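Local coordinates for protein NleG5-1 effector (Enterobacteria phage YYZ-2008, PDB 5VGC) that is a bacterial effector with a RING-related C-terminal region and probably acts as a ubiquitin ligase, promoting transfer of ubiquitin to target proteins, at residues N54-G59 against T84-S89; S162-L167 against R207-L212. The protein carries 1 engineered substitution. All blocks are in the same frame, centred on the assembly; numbering follows the deposited sequence.

Interaction 1: residues N54-G59 against T84-S89; sequences NGYFMG and TLNHGS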
loop_
_atom_site.group_PDB
_atom_site.type_symbol
_atom_site.label_atom_id
_atom_site.label_comp_id
_atom_site.label_asym_id
_atom_site.label_seq_id
_atom_site.Cartn_x
_atom_site.Cartn_y
_atom_site.Cartn_z
ATOM N N ASN A 54 7.214 13.582 -10.327
ATOM C CA ASN A 54 7.857 14.888 -10.228
ATOM C C ASN A 54 9.290 14.726 -9.718
ATOM O O ASN A 54 9.529 13.997 -8.755
ATOM C CB ASN A 54 7.072 15.830 -9.296
ATOM C CG ASN A 54 5.639 16.084 -9.763
ATOM O OD1 ASN A 54 5.338 16.054 -10.958
ATOM N ND2 ASN A 54 4.751 16.340 -8.812
ATOM N N GLY A 55 10.228 15.408 -10.374
ATOM C CA GLY A 55 11.624 15.442 -9.960
ATOM C C GLY A 55 12.534 14.383 -10.563
ATOM O O GLY A 55 13.735 14.361 -10.261
ATOM N N TYR A 56 11.985 13.512 -11.408
ATOM C CA TYR A 56 12.767 12.440 -12.018
ATOM C C TYR A 56 12.781 12.577 -13.524
ATOM O O TYR A 56 11.818 13.058 -14.125
ATOM C CB TYR A 56 12.232 11.070 -11.620
ATOM C CG TYR A 56 12.335 10.800 -10.139
ATOM C CD1 TYR A 56 13.428 10.132 -9.597
ATOM C CD2 TYR A 56 11.331 11.212 -9.282
ATOM C CE1 TYR A 56 13.509 9.887 -8.247
ATOM C CE2 TYR A 56 11.405 10.969 -7.921
ATOM C CZ TYR A 56 12.494 10.310 -7.411
ATOM O OH TYR A 56 12.552 10.072 -6.065
ATOM N N PHE A 57 13.882 12.144 -14.122
ATOM C CA PHE A 57 14.174 12.385 -15.520
ATOM C C PHE A 57 14.605 11.088 -16.182
ATOM O O PHE A 57 15.198 10.211 -15.548
ATOM C CB PHE A 57 15.260 13.459 -15.659
ATOM C CG PHE A 57 14.926 14.737 -14.957
ATOM C CD1 PHE A 57 14.132 15.700 -15.569
ATOM C CD2 PHE A 57 15.388 14.969 -13.676
ATOM C CE1 PHE A 57 13.818 16.883 -14.907
ATOM C CE2 PHE A 57 15.077 16.146 -13.008
ATOM C CZ PHE A 57 14.294 17.108 -13.621
ATOM N N MET A 58 14.304 10.997 -17.471
ATOM C CA MET A 58 14.425 9.766 -18.224
ATOM C C MET A 58 15.074 10.100 -19.546
ATOM O O MET A 58 14.652 11.054 -20.220
ATOM C CB MET A 58 13.013 9.163 -18.396
ATOM C CG MET A 58 12.740 8.254 -19.583
ATOM S SD MET A 58 11.027 7.656 -19.504
ATOM C CE MET A 58 10.045 9.159 -19.569
ATOM N N GLY A 59 16.090 9.320 -19.906
ATOM C CA GLY A 59 16.901 9.596 -21.080
ATOM C C GLY A 59 16.676 8.594 -22.184
ATOM O O GLY A 59 16.541 7.401 -21.912
ATOM N N THR A 84 22.815 11.084 -12.052
ATOM C CA THR A 84 23.298 12.385 -11.613
ATOM C C THR A 84 22.133 13.355 -11.426
ATOM O O THR A 84 22.083 14.066 -10.428
ATOM C CB THR A 84 24.362 12.957 -12.580
ATOM O OG1 THR A 84 25.374 11.965 -12.814
ATOM C CG2 THR A 84 25.006 14.195 -11.999
ATOM N N LEU A 85 21.199 13.360 -12.372
ATOM C CA LEU A 85 19.972 14.172 -12.250
ATOM C C LEU A 85 18.960 13.742 -11.160
ATOM O O LEU A 85 18.434 14.588 -10.441
ATOM C CB LEU A 85 19.233 14.224 -13.596
ATOM C CG LEU A 85 19.950 14.957 -14.720
ATOM C CD1 LEU A 85 19.261 14.683 -16.051
ATOM C CD2 LEU A 85 19.977 16.445 -14.421
ATOM N N ASN A 86 18.682 12.446 -11.045
ATOM C CA ASN A 86 17.535 11.976 -10.250
ATOM C C ASN A 86 17.744 11.980 -8.735
ATOM O O ASN A 86 18.877 11.893 -8.249
ATOM C CB ASN A 86 17.142 10.562 -10.704
ATOM C CG ASN A 86 16.532 10.542 -12.101
ATOM O OD1 ASN A 86 16.066 11.564 -12.614
ATOM N ND2 ASN A 86 16.525 9.374 -12.720
ATOM N N HIS A 87 16.639 12.060 -7.996
ATOM C CA HIS A 87 16.676 11.921 -6.538
ATOM C C HIS A 87 17.025 10.473 -6.184
ATOM O O HIS A 87 16.566 9.535 -6.850
ATOM C CB HIS A 87 15.345 12.276 -5.890
ATOM C CG HIS A 87 14.861 13.657 -6.200
ATOM N ND1 HIS A 87 15.237 14.773 -5.479
ATOM C CD2 HIS A 87 14.010 14.094 -7.152
ATOM C CE1 HIS A 87 14.647 15.839 -5.986
ATOM N NE2 HIS A 87 13.898 15.456 -7.004
ATOM N N GLY A 88 17.848 10.310 -5.148
ATOM C CA GLY A 88 18.360 9.003 -4.744
ATOM C C GLY A 88 19.370 8.360 -5.687
ATOM O O GLY A 88 19.715 7.200 -5.521
ATOM N N SER A 89 19.851 9.114 -6.673
ATOM C CA SER A 89 20.792 8.612 -7.672
ATOM C C SER A 89 20.253 7.365 -8.384
ATOM O O SER A 89 20.996 6.429 -8.706
ATOM C CB SER A 89 22.172 8.371 -7.023
ATOM O OG SER A 89 22.546 9.496 -6.213
#
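The Y56 ring receives H87 edge-on: the imidazole turns its edge to the phenol face in a T-shaped pair, ring centroids of Y56 and H87 5.3 Å apart and planes at 66°. H87 CD2 lies over that face, offset toward the rim, while CB of H87 packs near the hydroxyl end of the same ring, 3.6 Å from Y56 OH. G55 CA sits at the imidazole edge, in its plane, and G55 O comes within 3.1 Å of H87 CD2. The second subunit adds to both rings: the imidazole also stacks on the ring of its Y113, and Y56 OH forms a hydrogen bond with its L110 O.

The amide of N86 is the next flat group. It lies nearly coplanar with the F57 ring, 14° between planes, and sets OD1 at the edge of that ring. With CG beside its own backbone N (chi1 -69°), the amide reaches the F57 backbone and grips it twice. F57 N donates to N86 OD1 at 2.7 Å, approaching somewhat out of the carbonyl plane; N86 ND2 donates to F57 O at 3.2 Å, in the plane of both groups. One side chain thus serves both polar backbone atoms of F57, at the first residue of a strand, and the second hydrogen bond from N86 ND2, to L90 O, helps fix the amide's rotation. Beyond it, F57 CD2 rests on L85 CB at 3.9 Å.

N86 is where the chain leaves helix 68-85, so the contact ties that helix end to the start of strand 57-60, an outermost strand of its three-stranded antiparallel sheet. F57 and L85 both reach I48 of strand 44-50 and touch helix 22-34; Y56 packs on V95 of helix 92-102.

Interaction 2: residues S162-L167 against R207-L212; sequences SNVCML and RGNFVL
V164 and V211 face each other as a non-hydrogen-bonded pair where strands 164-169 and 209-212 run antiparallel in the branched sheet of the RING-related NleG region. The short strand segments are strongly splayed, 126° between their N-to-C directions, and the close backbone contact is brief.

The tight part is the backbone around this pair together with the side chains of C165, F210 and L212. On one side of the pair L212 N donates to N163 O at 2.8 Å, a nearly straight bond; on the other, C165 N donates to F210 O at 3.1 Å, with the donor tilted from the carbonyl plane. The same two carbonyls also take CA-H...O contacts, from V211 CA and V164 CA respectively. The C165 sulfur, held between its own backbone N and carbonyl carbon (chi1 38°), meets L212 CD2 at 4.0 Å and also packs against F210 CB. The F210 ring turns its edge toward C165 O, and its neighbours F155 and L140 help bury it.

The face that carries the V164 side chain is looser and lies nearer solvent. Its two methyl groups divide the work: CG1 packs on the N209 amide carbon, while CG2 meets the guanidinium of exposed R207 obliquely, 3.4 Å from NH2. A bend at chi3 of R207 (66°) swings its end back over the valine. N163 is exposed at the margin, where S162 OG accepts from V164 N in an ST turn. G208 and N209 form a G1 beta bulge opposite D204.

At the C165-F210 pair a water stands between C165 O and F210 N in place of a direct bond: it accepts from F210 N and donates to C165 O and to N209 OD1, 2.6 Å from the latter.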
loop_
_atom_site.group_PDB
_atom_site.type_symbol
_atom_site.label_atom_id
_atom_site.label_comp_id
_atom_site.label_asym_id
_atom_site.label_seq_id
_atom_site.Cartn_x
_atom_site.Cartn_y
_atom_site.Cartn_z
ATOM N N SER A 162 -24.335 -8.847 3.239
ATOM C CA SER A 162 -25.679 -8.605 2.737
ATOM C C SER A 162 -26.429 -9.929 2.738
ATOM O O SER A 162 -25.850 -10.993 2.436
ATOM C CB SER A 162 -25.673 -8.034 1.332
ATOM O OG SER A 162 -27.003 -7.800 0.920
ATOM N N ASN A 163 -27.702 -9.863 3.102
ATOM C CA ASN A 163 -28.593 -11.012 2.939
ATOM C C ASN A 163 -29.184 -11.145 1.529
ATOM O O ASN A 163 -29.887 -12.115 1.253
ATOM C CB ASN A 163 -29.654 -10.973 4.018
ATOM C CG ASN A 163 -29.074 -11.213 5.404
ATOM O OD1 ASN A 163 -28.183 -12.032 5.578
ATOM N ND2 ASN A 163 -29.585 -10.513 6.386
ATOM N N VAL A 164 -28.876 -10.197 0.644
ATOM C CA VAL A 164 -29.449 -10.139 -0.703
ATOM C C VAL A 164 -28.368 -10.527 -1.715
ATOM O O VAL A 164 -27.205 -10.056 -1.644
ATOM C CB VAL A 164 -29.999 -8.721 -0.975
ATOM C CG1 VAL A 164 -30.208 -8.436 -2.468
ATOM C CG2 VAL A 164 -31.272 -8.472 -0.180
ATOM N N CYS A 165 -28.746 -11.389 -2.650
ATOM C CA CYS A 165 -27.845 -11.752 -3.733
ATOM C C CYS A 165 -28.473 -11.544 -5.078
ATOM O O CYS A 165 -29.699 -11.422 -5.219
ATOM C CB CYS A 165 -27.333 -13.182 -3.603
ATOM S SG CYS A 165 -28.529 -14.336 -3.015
ATOM N N MET A 166 -27.593 -11.487 -6.073
ATOM C CA MET A 166 -28.016 -11.328 -7.443
ATOM C C MET A 166 -27.408 -12.403 -8.290
ATOM O O MET A 166 -26.381 -13.002 -7.935
ATOM C CB MET A 166 -27.659 -9.941 -7.939
ATOM C CG MET A 166 -28.498 -8.872 -7.230
ATOM S SD MET A 166 -28.819 -7.409 -8.220
ATOM C CE MET A 166 -27.215 -6.637 -8.303
ATOM N N LEU A 167 -28.083 -12.649 -9.401
ATOM C CA LEU A 167 -27.701 -13.660 -10.362
ATOM C C LEU A 167 -26.733 -13.037 -11.357
ATOM O O LEU A 167 -27.083 -12.072 -12.007
ATOM C CB LEU A 167 -28.940 -14.185 -11.101
ATOM C CG LEU A 167 -28.671 -15.247 -12.172
ATOM C CD1 LEU A 167 -28.027 -16.477 -11.529
ATOM C CD2 LEU A 167 -29.963 -15.609 -12.901
ATOM N N ARG A 207 -39.750 -8.373 -0.559
ATOM C CA ARG A 207 -38.492 -7.631 -0.758
ATOM C C ARG A 207 -38.095 -7.442 -2.231
ATOM O O ARG A 207 -37.308 -6.568 -2.535
ATOM C CB ARG A 207 -37.350 -8.305 0.014
ATOM C CG ARG A 207 -37.547 -8.293 1.525
ATOM C CD ARG A 207 -36.403 -8.923 2.259
ATOM N NE ARG A 207 -35.178 -8.156 2.103
ATOM C CZ ARG A 207 -34.066 -8.348 2.810
ATOM N NH1 ARG A 207 -33.982 -9.295 3.747
ATOM N NH2 ARG A 207 -33.004 -7.579 2.582
ATOM N N GLY A 208 -38.633 -8.255 -3.130
ATOM C CA GLY A 208 -38.353 -8.142 -4.570
ATOM C C GLY A 208 -36.936 -8.535 -4.973
ATOM O O GLY A 208 -36.375 -8.003 -5.935
ATOM N N ASN A 209 -36.369 -9.478 -4.230
ATOM C CA ASN A 209 -34.980 -9.865 -4.363
ATOM C C ASN A 209 -34.817 -11.302 -3.924
ATOM O O ASN A 209 -35.657 -11.859 -3.194
ATOM C CB ASN A 209 -34.072 -8.951 -3.489
ATOM C CG ASN A 209 -33.656 -7.667 -4.197
ATOM O OD1 ASN A 209 -33.227 -7.696 -5.346
ATOM N ND2 ASN A 209 -33.776 -6.529 -3.506
ATOM N N PHE A 210 -33.722 -11.905 -4.381
ATOM C CA PHE A 210 -33.267 -13.159 -3.838
ATOM C C PHE A 210 -32.656 -12.886 -2.471
ATOM O O PHE A 210 -31.733 -12.088 -2.376
ATOM C CB PHE A 210 -32.214 -13.782 -4.718
ATOM C CG PHE A 210 -32.706 -14.289 -6.036
ATOM C CD1 PHE A 210 -33.356 -15.499 -6.121
ATOM C CD2 PHE A 210 -32.456 -13.583 -7.206
ATOM C CE1 PHE A 210 -33.793 -16.000 -7.347
ATOM C CE2 PHE A 210 -32.878 -14.073 -8.440
ATOM C CZ PHE A 210 -33.550 -15.282 -8.511
ATOM N N VAL A 211 -33.182 -13.543 -1.432
ATOM C CA VAL A 211 -32.664 -13.436 -0.064
ATOM C C VAL A 211 -32.056 -14.766 0.351
ATOM O O VAL A 211 -32.542 -15.833 -0.067
ATOM C CB VAL A 211 -33.739 -13.038 0.960
ATOM C CG1 VAL A 211 -33.140 -12.850 2.354
ATOM C CG2 VAL A 211 -34.451 -11.771 0.515
ATOM N N LEU A 212 -30.981 -14.695 1.150
ATOM C CA LEU A 212 -30.347 -15.882 1.721
ATOM C C LEU A 212 -31.316 -16.618 2.652
ATOM O O LEU A 212 -32.212 -16.000 3.229
ATOM C CB LEU A 212 -29.089 -15.525 2.504
ATOM C CG LEU A 212 -27.829 -15.026 1.799
ATOM C CD1 LEU A 212 -26.616 -15.103 2.709
ATOM C CD2 LEU A 212 -27.561 -15.813 0.537
HETATM O O HOH W 1 -32.137 -9.969 -5.848
#

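Interaction 1 and interaction 2 lie on opposite sides of the chain's centre, their own centres 54 Å apart and their nearest atoms about 39 Å apart, so neither touches the other. They follow in series along the chain: 54-59 with 84-89 closes in the N-terminal part before 162-167 meets 207-212 in the RING-related part. The Y56 side chain of interaction 1 is about 8 Å from that of E102, which with L104 binds one calcium ion, whereas interaction 2 lies away from the calcium sites of E102 and L104 and of E130 and E151. Interaction 1 also borders the second subunit, while no other protein chain of the assembly touches the segments of interaction 2.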